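Local coordinates for putative SAM-dependent O-methyltranferase (Podospora anserina, PDB 4YMH), which probably transfers a methyl group from S-adenosylmethionine to a hydroxyl oxygen of its substrate, as in cation-dependent O-methyltransferases, at residues N129-K132 with T133-G136; G152-K155 with T156-Q160; I231-K234 with D235-R239. All blocks are in the same frame, centred on the assembly; numbering follows the deposited sequence.

Contact 1: residues N129-K132 with T133-G136; sequences NTLK and TLEG
T133, at the end of helix 127-133, meets the carbonyl oxygen of T130. Its CB lies 3.4 Å from T130 O. Of its two branches, CG2 leans on the previous carbonyl, 3.6 Å from N129 O. The other branch, OG1, is modelled 2.5 Å from T130 O, a hydrogen bond so short that its exact length is doubtful. That reach depends on chi1 of 68°, which sets OG1 between the backbone N and the carbonyl carbon. T130 O appears to take two bonds from one residue, since T133 N also bonds to it at 2.9 Å. One residue on, L134 N reaches L131 O at 3.3 Å, and L134 CB rests against L131 O. The side chains of L131 and L134 cross at about a right angle, with L131 CD1 and L134 CD1 4.1 Å apart. Both leucines also pack on L70 of strand 68-72 and on L162, while L131 reaches helix 150-159. These i to i-3 bonds belong to the C-terminal turn of a helix, here one that packs on the parallel part of the mixed sheet of a Rossmann-like methyltransferase and whose first residues, A127 and E128, bind the cofactor.

Contact 2: residues G152-K155 with T156-Q160; sequences GYVK and TILDQ. With SAH (S-adenosyl-L-homocysteine), chain E.
K155 and D159, one helical turn apart, form a salt bridge that is long for its kind: K155 NZ lies 3.4 Å from D159 OD2, and the hydrogen bond in it is weak. The lysine chain runs extended to CE and bends only at its last torsion (chi4 58°), and its CG also touches OD2. Water 2 closes the pair more firmly, accepting from K155 NZ at 2.7 Å and donating to D159 OD1, an oxygen that R216 engages in a second salt bridge. Another water donates to G152 O at 2.9 Å and is also hydrogen-bonded to T156 OG1.

Backbone bonds from T156, I157, L158 and D159 to the carbonyls four residues earlier make this a regular alpha-helix, one that packs beside the central sheet of the Rossmann-like methyltransferase fold and sends Y153 into the cofactor pocket. Y153 OH stands 3.4 Å from N6 of S-adenosyl-L-homocysteine and hydrogen-bonds N146, itself a cofactor-binding residue.

Apolar contacts occupy the buried flank. V154 and L158 lie side by side, V154 CG1 3.7 Å from L158 CD1, with I231 and W233 of strand 228-233 beyond them. I157 directs CG1 back along the helix (chi1 -75°), 3.2 Å from Y153 O, and its CD1 covers the same carbonyl. Cut back to alanine, this position would lose CG1, CG2 and CD1, which would probably leave a gap over Y153 O and beside L131 of helix 127-133.

Contact 3: residues I231-K234 with D235-R239; sequences IRWK and DGAQR
D235 meets R232 through a single carboxylate oxygen. Its OD1 receives R232 NH2 at 2.7 Å in a nearly straight bond (165°), lying close to the guanidinium plane, and takes a second, weak bond from R232 NH1. The carboxylate meets the edge of the guanidinium with its own plane steeply turned, 77° away, which suits a one-oxygen salt bridge rather than a two-oxygen one. With CG set between the backbone N and the carbonyl carbon, the arginine chain bends again at chi3 (-69°). Water 3 adds a link, accepting from both R232 NH1 and D235 N, the latter at 2.8 Å.

D235 and G236 are the central residues of a type I beta-turn, closed by A237 N to K234 O at 2.9 Å. The methyl of A237 sits against the same residue, its CB 4.0 Å from K234 CB, and more loosely beside the W233 ring. Q238 N adds a weak bond to K234 O. The glutamine side chain, extended beyond CG, runs back alongside the strand end: Q238 CG packs on W233 CB at 3.7 Å, and NE2 comes near R232 NH2 without bonding, both being donors. R239 turns its NH1 onto two carbonyls of its own segment, G236 O at 2.8 Å and Q238 O.

D218 of neighbouring strand 217-222 pairs with R232 and K234, K234 NZ also bonds to I217 O, and W233 NE1 bonds to L163 O. K65 of the second subunit makes only a long, weak ion pair with D235. Salt-bridged to both D235 and D218, the buried R232 probably has its charge well compensated, and it links the turn after strand 228-233 to strand 217-222.

In the fold
Following the chain, contact 1 finishes helix 127-133 and leads into the loop before strand 138-143; contact 2 then falls on the last turns of helix 150-159, and contact 3 on the turn that follows strand 228-233. They come in series, none nesting in or crossing another. Contacts 1 and 2 bring neighbouring helices together: L131 packs on Y153 and T156, and K132 O probably accepts a hydrogen bond from Q160 NE2. Contact 2 lies within one helix and closes no loop, contact 3 closes a tight turn, and the two meet where helix 150-159 packs on strand 228-233. Contacts 1 and 3 do not touch, their nearest atoms being about 9 Å apart.

Contact 1: residues N129-K132 with T133-G136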
ATOM      1  N   ASN A 129       3.140 -27.787  -8.057  1.00 38.26           N
ATOM      2  CA  ASN A 129       3.814 -28.377  -9.220  1.00 42.32           C
ATOM      3  C   ASN A 129       3.775 -27.521 -10.490  1.00 39.69           C
ATOM      4  O   ASN A 129       4.785 -27.388 -11.169  1.00 42.61           O
ATOM      5  CB  ASN A 129       3.245 -29.758  -9.547  1.00 49.82           C
ATOM      6  CG  ASN A 129       3.036 -30.614  -8.311  1.00 56.48           C
ATOM      7  OD1 ASN A 129       3.997 -30.997  -7.643  1.00 55.98           O
ATOM      8  ND2 ASN A 129       1.792 -30.992  -8.053  1.00 58.95           N
ATOM      9  N   THR A 130       2.632 -26.922 -10.810  1.00 34.14           N
ATOM     10  CA  THR A 130       2.536 -26.173 -12.074  1.00 33.03           C
ATOM     11  C   THR A 130       3.400 -24.918 -12.065  1.00 31.77           C
ATOM     12  O   THR A 130       3.958 -24.559 -13.094  1.00 35.78           O
ATOM     13  CB  THR A 130       1.083 -25.781 -12.413  1.00 30.70           C
ATOM     14  OG1 THR A 130       0.558 -24.948 -11.381  1.00 28.56           O
ATOM     15  CG2 THR A 130       0.208 -27.034 -12.546  1.00 33.67           C
ATOM     16  N   LEU A 131       3.533 -24.266 -10.909  1.00 28.38           N
ATOM     17  CA  LEU A 131       4.371 -23.064 -10.799  1.00 26.48           C
ATOM     18  C   LEU A 131       5.800 -23.346 -11.273  1.00 27.75           C
ATOM     19  O   LEU A 131       6.414 -22.510 -11.929  1.00 27.63           O
ATOM     20  CB  LEU A 131       4.387 -22.533  -9.358  1.00 24.69           C
ATOM     21  CG  LEU A 131       5.312 -21.353  -9.022  1.00 23.43           C
ATOM     22  CD1 LEU A 131       4.879 -20.089  -9.760  1.00 24.07           C
ATOM     23  CD2 LEU A 131       5.334 -21.107  -7.507  1.00 26.85           C
ATOM     24  N   LYS A 132       6.316 -24.536 -10.976  1.00 29.86           N
ATOM     25  CA  LYS A 132       7.668 -24.906 -11.407  1.00 32.21           C
ATOM     26  C   LYS A 132       7.792 -25.055 -12.924  1.00 36.55           C
ATOM     27  O   LYS A 132       8.890 -24.959 -13.474  1.00 40.03           O
ATOM     28  CB  LYS A 132       8.115 -26.205 -10.734  1.00 37.19           C
ATOM     29  CG  LYS A 132       8.255 -26.087  -9.232  1.00 37.26           C
ATOM     30  CD  LYS A 132       8.663 -27.404  -8.595  1.00 41.40           C
ATOM     31  CE  LYS A 132       8.623 -27.270  -7.081  1.00 43.22           C
ATOM     32  NZ  LYS A 132       9.213 -28.443  -6.391  1.00 46.73           N
ATOM     33  N   THR A 133       6.672 -25.284 -13.601  1.00 34.77           N
ATOM     34  CA  THR A 133       6.698 -25.481 -15.048  1.00 38.27           C
ATOM     35  C   THR A 133       6.685 -24.166 -15.819  1.00 37.07           C
ATOM     36  O   THR A 133       6.917 -24.151 -17.021  1.00 35.46           O
ATOM     37  CB  THR A 133       5.504 -26.301 -15.534  1.00 40.28           C
ATOM     38  OG1 THR A 133       4.310 -25.527 -15.364  1.00 41.86           O
ATOM     39  CG2 THR A 133       5.394 -27.589 -14.759  1.00 45.71           C
ATOM     40  N   LEU A 134       6.390 -23.066 -15.137  1.00 34.50           N
ATOM     41  CA  LEU A 134       6.316 -21.780 -15.822  1.00 33.15           C
ATOM     42  C   LEU A 134       7.687 -21.328 -16.322  1.00 35.59           C
ATOM     43  O   LEU A 134       8.710 -21.639 -15.713  1.00 33.08           O
ATOM     44  CB  LEU A 134       5.713 -20.729 -14.905  1.00 28.48           C
ATOM     45  CG  LEU A 134       4.289 -21.019 -14.430  1.00 27.76           C
ATOM     46  CD1 LEU A 134       3.734 -19.823 -13.681  1.00 25.60           C
ATOM     47  CD2 LEU A 134       3.386 -21.422 -15.609  1.00 29.29           C
ATOM     48  N   GLU A 135       7.695 -20.597 -17.434  1.00 38.11           N
ATOM     49  CA  GLU A 135       8.929 -20.088 -18.028  1.00 44.78           C
ATOM     50  C   GLU A 135       8.962 -18.555 -18.054  1.00 38.44           C
ATOM     51  O   GLU A 135       7.928 -17.900 -17.954  1.00 35.98           O
ATOM     52  CB  GLU A 135       9.095 -20.637 -19.449  1.00 55.35           C
ATOM     53  CG  GLU A 135       9.045 -22.157 -19.549  1.00 66.71           C
ATOM     54  CD  GLU A 135      10.412 -22.806 -19.392  1.00 75.43           C
ATOM     55  OE1 GLU A 135      11.420 -22.071 -19.357  1.00 79.20           O
ATOM     56  OE2 GLU A 135      10.477 -24.052 -19.301  1.00 77.06           O
ATOM     57  N   GLY A 136      10.152 -17.985 -18.196  1.00 35.48           N
ATOM     58  CA  GLY A 136      10.291 -16.540 -18.294  1.00 36.93           C
ATOM     59  C   GLY A 136      10.122 -15.845 -16.957  1.00 32.88           C
ATOM     60  O   GLY A 136      10.428 -16.410 -15.910  1.00 34.25           O
TER

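Contact 2: residues G152-K155 with T156-Q160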
ATOM      1  N   GLY A 152       6.550 -21.962   0.117  1.00 21.76           N
ATOM      2  CA  GLY A 152       7.005 -22.799  -0.982  1.00 21.71           C
ATOM      3  C   GLY A 152       6.917 -22.054  -2.306  1.00 21.07           C
ATOM      4  O   GLY A 152       7.869 -22.059  -3.114  1.00 25.92           O
ATOM      5  N   TYR A 153       5.803 -21.350  -2.498  1.00 20.42           N
ATOM      6  CA  TYR A 153       5.605 -20.623  -3.747  1.00 23.40           C
ATOM      7  C   TYR A 153       6.710 -19.581  -3.916  1.00 23.63           C
ATOM      8  O   TYR A 153       7.364 -19.506  -4.976  1.00 21.84           O
ATOM      9  CB  TYR A 153       4.232 -19.957  -3.783  1.00 25.23           C
ATOM     10  CG  TYR A 153       3.083 -20.934  -3.796  1.00 23.11           C
ATOM     11  CD1 TYR A 153       3.165 -22.125  -4.516  1.00 23.05           C
ATOM     12  CD2 TYR A 153       1.918 -20.679  -3.083  1.00 21.12           C
ATOM     13  CE1 TYR A 153       2.114 -23.032  -4.538  1.00 23.82           C
ATOM     14  CE2 TYR A 153       0.854 -21.588  -3.094  1.00 21.67           C
ATOM     15  CZ  TYR A 153       0.966 -22.763  -3.820  1.00 25.09           C
ATOM     16  OH  TYR A 153      -0.075 -23.673  -3.846  1.00 27.49           O
ATOM     17  N   VAL A 154       6.958 -18.823  -2.851  1.00 20.30           N
ATOM     18  CA  VAL A 154       7.905 -17.717  -2.973  1.00 17.89           C
ATOM     19  C   VAL A 154       9.276 -18.322  -3.231  1.00 21.20           C
ATOM     20  O   VAL A 154      10.042 -17.821  -4.069  1.00 20.70           O
ATOM     21  CB  VAL A 154       7.915 -16.807  -1.720  1.00 19.55           C
ATOM     22  CG1 VAL A 154       9.110 -15.855  -1.755  1.00 21.29           C
ATOM     23  CG2 VAL A 154       6.618 -16.008  -1.628  1.00 19.81           C
ATOM     24  N   LYS A 155       9.551 -19.459  -2.591  1.00 20.98           N
ATOM     25  CA  LYS A 155      10.858 -20.079  -2.773  1.00 24.45           C
ATOM     26  C   LYS A 155      11.053 -20.431  -4.254  1.00 25.40           C
ATOM     27  O   LYS A 155      12.078 -20.082  -4.863  1.00 23.43           O
ATOM     28  CB  LYS A 155      10.995 -21.328  -1.891  1.00 24.87           C
ATOM     29  CG  LYS A 155      12.339 -22.006  -1.976  1.00 31.58           C
ATOM     30  CD  LYS A 155      12.332 -23.294  -1.174  1.00 35.49           C
ATOM     31  CE  LYS A 155      13.564 -24.132  -1.452  1.00 42.88           C
ATOM     32  NZ  LYS A 155      14.771 -23.337  -1.134  1.00 46.58           N
ATOM     33  N   THR A 156      10.035 -21.059  -4.839  1.00 24.79           N
ATOM     34  CA  THR A 156      10.119 -21.480  -6.230  1.00 23.76           C
ATOM     35  C   THR A 156      10.338 -20.239  -7.072  1.00 23.59           C
ATOM     36  O   THR A 156      11.248 -20.188  -7.917  1.00 27.26           O
ATOM     37  CB  THR A 156       8.849 -22.235  -6.682  1.00 24.36           C
ATOM     38  OG1 THR A 156       8.801 -23.514  -6.033  1.00 26.45           O
ATOM     39  CG2 THR A 156       8.843 -22.462  -8.195  1.00 23.21           C
ATOM     40  N   ILE A 157       9.566 -19.205  -6.753  1.00 21.83           N
ATOM     41  CA  ILE A 157       9.578 -17.988  -7.556  1.00 25.56           C
ATOM     42  C   ILE A 157      10.972 -17.391  -7.539  1.00 25.52           C
ATOM     43  O   ILE A 157      11.518 -17.025  -8.580  1.00 22.87           O
ATOM     44  CB  ILE A 157       8.536 -16.982  -7.044  1.00 23.31           C
ATOM     45  CG1 ILE A 157       7.141 -17.446  -7.462  1.00 23.83           C
ATOM     46  CG2 ILE A 157       8.815 -15.599  -7.572  1.00 25.33           C
ATOM     47  CD1 ILE A 157       6.017 -16.778  -6.715  1.00 21.19           C
ATOM     48  N   LEU A 158      11.603 -17.377  -6.373  1.00 22.88           N
ATOM     49  CA  LEU A 158      12.913 -16.762  -6.338  1.00 21.55           C
ATOM     50  C   LEU A 158      13.948 -17.710  -6.924  1.00 26.07           C
ATOM     51  O   LEU A 158      14.845 -17.269  -7.648  1.00 25.96           O
ATOM     52  CB  LEU A 158      13.290 -16.367  -4.925  1.00 20.88           C
ATOM     53  CG  LEU A 158      12.309 -15.355  -4.343  1.00 18.88           C
ATOM     54  CD1 LEU A 158      12.595 -15.196  -2.857  1.00 19.73           C
ATOM     55  CD2 LEU A 158      12.417 -14.012  -5.066  1.00 19.41           C
ATOM     56  N   ASP A 159      13.805 -19.008  -6.650  1.00 24.04           N
ATOM     57  CA  ASP A 159      14.853 -19.949  -7.052  1.00 26.56           C
ATOM     58  C   ASP A 159      14.953 -20.016  -8.569  1.00 32.04           C
ATOM     59  O   ASP A 159      16.050 -20.131  -9.123  1.00 27.83           O
ATOM     60  CB  ASP A 159      14.601 -21.353  -6.494  1.00 30.13           C
ATOM     61  CG  ASP A 159      14.893 -21.466  -4.999  1.00 34.64           C
ATOM     62  OD1 ASP A 159      15.443 -20.515  -4.396  1.00 32.46           O
ATOM     63  OD2 ASP A 159      14.588 -22.537  -4.432  1.00 35.49           O
ATOM     64  N   GLN A 160      13.802 -19.940  -9.236  1.00 32.37           N
ATOM     65  CA  GLN A 160      13.751 -20.085 -10.694  1.00 33.96           C
ATOM     66  C   GLN A 160      13.741 -18.752 -11.438  1.00 31.26           C
ATOM     67  O   GLN A 160      13.628 -18.724 -12.659  1.00 28.38           O
ATOM     68  CB  GLN A 160      12.525 -20.902 -11.108  1.00 34.20           C
ATOM     69  CG  GLN A 160      12.467 -22.249 -10.434  1.00 35.00           C
ATOM     70  CD  GLN A 160      11.407 -23.173 -11.004  1.00 38.41           C
ATOM     71  OE1 GLN A 160      11.090 -24.225 -10.438  1.00 42.37           O
ATOM     72  NE2 GLN A 160      10.844 -22.775 -12.137  1.00 31.98           N
TER
HETATM   73  N   SAH E1001      -7.761 -14.542  -5.962  1.00 31.95           N
HETATM   74  CA  SAH E1001      -9.174 -14.715  -5.776  1.00 35.69           C
HETATM   75  CB  SAH E1001      -9.478 -15.600  -4.570  1.00 32.83           C
HETATM   76  CG  SAH E1001      -8.577 -16.811  -4.348  1.00 29.14           C
HETATM   77  SD  SAH E1001      -9.181 -17.803  -3.033  1.00 31.51           S
HETATM   78  C   SAH E1001      -9.864 -13.391  -5.585  1.00 35.76           C
HETATM   79  O   SAH E1001     -11.051 -13.297  -5.793  1.00 30.25           O
HETATM   80  OXT SAH E1001      -9.210 -12.429  -5.211  1.00 36.11           O
HETATM   81  C5' SAH E1001      -7.953 -19.043  -3.093  1.00 30.17           C
HETATM   82  C4' SAH E1001      -8.065 -19.988  -4.280  1.00 30.11           C
HETATM   83  O4' SAH E1001      -6.918 -20.816  -4.330  1.00 33.68           O
HETATM   84  C3' SAH E1001      -9.241 -20.928  -4.173  1.00 32.92           C
HETATM   85  O3' SAH E1001     -10.038 -20.872  -5.332  1.00 33.00           O
HETATM   86  C2' SAH E1001      -8.622 -22.295  -4.029  1.00 31.31           C
HETATM   87  O2' SAH E1001      -9.395 -23.318  -4.572  1.00 28.94           O
HETATM   88  C1' SAH E1001      -7.267 -22.133  -4.673  1.00 32.84           C
HETATM   89  N9  SAH E1001      -6.252 -23.062  -4.156  1.00 33.36           N
HETATM   90  C8  SAH E1001      -6.101 -23.492  -2.917  1.00 32.96           C
HETATM   91  N7  SAH E1001      -5.070 -24.315  -2.826  1.00 28.91           N
HETATM   92  C5  SAH E1001      -4.542 -24.416  -4.021  1.00 30.80           C
HETATM   93  C6  SAH E1001      -3.414 -25.120  -4.624  1.00 30.09           C
HETATM   94  N6  SAH E1001      -2.670 -25.892  -3.863  1.00 32.24           N
HETATM   95  N1  SAH E1001      -3.167 -24.957  -5.921  1.00 29.65           N
HETATM   96  C2  SAH E1001      -3.933 -24.158  -6.656  1.00 29.99           C
HETATM   97  N3  SAH E1001      -4.964 -23.483  -6.185  1.00 28.46           N
HETATM   98  C4  SAH E1001      -5.310 -23.573  -4.896  1.00 31.11           C
HETATM   99  O   HOH W   1       9.293 -24.571  -3.260  1.00 45.80           O
HETATM  100  O   HOH W   2      16.228 -21.264  -1.963  1.00 45.20           O

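Contact 3: residues I231-K234 with D235-R239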
ATOM      1  N   ILE A 231       7.056  -8.070  -1.684  1.00 18.06           N
ATOM      2  CA  ILE A 231       8.389  -8.657  -1.780  1.00 16.29           C
ATOM      3  C   ILE A 231       9.067  -8.150  -3.045  1.00 19.48           C
ATOM      4  O   ILE A 231       8.464  -8.172  -4.119  1.00 17.93           O
ATOM      5  CB  ILE A 231       8.337 -10.199  -1.805  1.00 18.41           C
ATOM      6  CG1 ILE A 231       7.586 -10.744  -0.580  1.00 16.19           C
ATOM      7  CG2 ILE A 231       9.746 -10.772  -1.882  1.00 19.01           C
ATOM      8  CD1 ILE A 231       7.349 -12.267  -0.629  1.00 15.26           C
ATOM      9  N   ARG A 232      10.310  -7.690  -2.925  1.00 17.32           N
ATOM     10  CA  ARG A 232      11.072  -7.319  -4.124  1.00 17.57           C
ATOM     11  C   ARG A 232      12.470  -7.895  -4.022  1.00 19.12           C
ATOM     12  O   ARG A 232      12.913  -8.251  -2.939  1.00 18.08           O
ATOM     13  CB  ARG A 232      11.140  -5.790  -4.298  1.00 19.65           C
ATOM     14  CG  ARG A 232      11.923  -5.073  -3.207  1.00 19.20           C
ATOM     15  CD  ARG A 232      12.006  -3.545  -3.407  1.00 22.26           C
ATOM     16  NE  ARG A 232      12.850  -3.176  -4.548  1.00 23.03           N
ATOM     17  CZ  ARG A 232      14.151  -2.891  -4.473  1.00 24.55           C
ATOM     18  NH1 ARG A 232      14.788  -2.917  -3.301  1.00 27.84           N
ATOM     19  NH2 ARG A 232      14.823  -2.581  -5.573  1.00 28.48           N
ATOM     20  N   TRP A 233      13.177  -7.997  -5.138  1.00 17.25           N
ATOM     21  CA  TRP A 233      14.602  -8.290  -5.056  1.00 20.00           C
ATOM     22  C   TRP A 233      15.300  -7.130  -4.358  1.00 23.04           C
ATOM     23  O   TRP A 233      14.991  -5.963  -4.641  1.00 21.37           O
ATOM     24  CB  TRP A 233      15.224  -8.474  -6.443  1.00 23.78           C
ATOM     25  CG  TRP A 233      14.699  -9.607  -7.274  1.00 21.91           C
ATOM     26  CD1 TRP A 233      13.890  -9.508  -8.372  1.00 23.34           C
ATOM     27  CD2 TRP A 233      14.985 -11.002  -7.112  1.00 18.66           C
ATOM     28  NE1 TRP A 233      13.648 -10.754  -8.893  1.00 23.87           N
ATOM     29  CE2 TRP A 233      14.303 -11.689  -8.138  1.00 27.29           C
ATOM     30  CE3 TRP A 233      15.745 -11.738  -6.194  1.00 21.12           C
ATOM     31  CZ2 TRP A 233      14.361 -13.077  -8.278  1.00 29.13           C
ATOM     32  CZ3 TRP A 233      15.799 -13.127  -6.333  1.00 22.27           C
ATOM     33  CH2 TRP A 233      15.113 -13.774  -7.366  1.00 28.86           C
ATOM     34  N   LYS A 234      16.250  -7.435  -3.469  1.00 18.20           N
ATOM     35  CA  LYS A 234      17.198  -6.414  -3.006  1.00 27.60           C
ATOM     36  C   LYS A 234      17.905  -5.807  -4.205  1.00 26.45           C
ATOM     37  O   LYS A 234      18.133  -6.505  -5.194  1.00 21.22           O
ATOM     38  CB  LYS A 234      18.248  -6.995  -2.062  1.00 25.72           C
ATOM     39  CG  LYS A 234      17.755  -7.377  -0.694  1.00 23.55           C
ATOM     40  CD  LYS A 234      18.962  -7.528   0.250  1.00 26.50           C
ATOM     41  CE  LYS A 234      18.585  -8.269   1.535  1.00 28.60           C
ATOM     42  NZ  LYS A 234      17.447  -7.625   2.240  1.00 28.25           N
ATOM     43  N   ASP A 235      18.270  -4.525  -4.119  1.00 25.56           N
ATOM     44  CA  ASP A 235      18.964  -3.871  -5.231  1.00 30.64           C
ATOM     45  C   ASP A 235      20.112  -4.736  -5.754  1.00 29.98           C
ATOM     46  O   ASP A 235      20.240  -4.969  -6.961  1.00 35.03           O
ATOM     47  CB  ASP A 235      19.510  -2.497  -4.815  1.00 38.05           C
ATOM     48  CG  ASP A 235      18.421  -1.436  -4.682  1.00 43.17           C
ATOM     49  OD1 ASP A 235      17.306  -1.648  -5.208  1.00 42.54           O
ATOM     50  OD2 ASP A 235      18.693  -0.382  -4.060  1.00 44.86           O
ATOM     51  N   GLY A 236      20.934  -5.233  -4.839  1.00 27.85           N
ATOM     52  CA  GLY A 236      22.099  -6.018  -5.225  1.00 31.34           C
ATOM     53  C   GLY A 236      21.813  -7.437  -5.699  1.00 28.98           C
ATOM     54  O   GLY A 236      22.673  -8.066  -6.317  1.00 32.46           O
ATOM     55  N   ALA A 237      20.610  -7.940  -5.413  1.00 26.39           N
ATOM     56  CA  ALA A 237      20.246  -9.322  -5.730  1.00 23.76           C
ATOM     57  C   ALA A 237      19.611  -9.454  -7.113  1.00 27.33           C
ATOM     58  O   ALA A 237      19.387 -10.570  -7.603  1.00 24.77           O
ATOM     59  CB  ALA A 237      19.292  -9.874  -4.665  1.00 21.52           C
ATOM     60  N   GLN A 238      19.293  -8.316  -7.728  1.00 25.33           N
ATOM     61  CA  GLN A 238      18.752  -8.316  -9.084  1.00 27.08           C
ATOM     62  C   GLN A 238      19.782  -8.896 -10.043  1.00 30.02           C
ATOM     63  O   GLN A 238      20.983  -8.640  -9.914  1.00 29.04           O
ATOM     64  CB  GLN A 238      18.348  -6.902  -9.512  1.00 31.90           C
ATOM     65  CG  GLN A 238      17.244  -6.305  -8.650  1.00 34.87           C
ATOM     66  CD  GLN A 238      16.950  -4.850  -8.986  1.00 41.78           C
ATOM     67  OE1 GLN A 238      17.627  -4.238  -9.814  1.00 46.47           O
ATOM     68  NE2 GLN A 238      15.947  -4.290  -8.333  1.00 44.13           N
ATOM     69  N   ARG A 239      19.307  -9.685 -11.002  1.00 28.26           N
ATOM     70  CA  ARG A 239      20.195 -10.374 -11.925  1.00 29.68           C
ATOM     71  C   ARG A 239      19.787 -10.074 -13.366  1.00 32.97           C
ATOM     72  O   ARG A 239      18.677  -9.603 -13.615  1.00 37.57           O
ATOM     73  CB  ARG A 239      20.186 -11.885 -11.640  1.00 29.40           C
ATOM     74  CG  ARG A 239      20.889 -12.271 -10.315  1.00 28.07           C
ATOM     75  CD  ARG A 239      22.338 -11.813 -10.353  1.00 33.41           C
ATOM     76  NE  ARG A 239      23.122 -12.151  -9.170  1.00 34.95           N
ATOM     77  CZ  ARG A 239      23.346 -11.311  -8.167  1.00 36.51           C
ATOM     78  NH1 ARG A 239      22.819 -10.092  -8.201  1.00 29.03           N
ATOM     79  NH2 ARG A 239      24.085 -11.692  -7.127  1.00 28.68           N
TER
HETATM   80  O   HOH W   3      17.526  -3.140  -1.813  1.00 28.22           O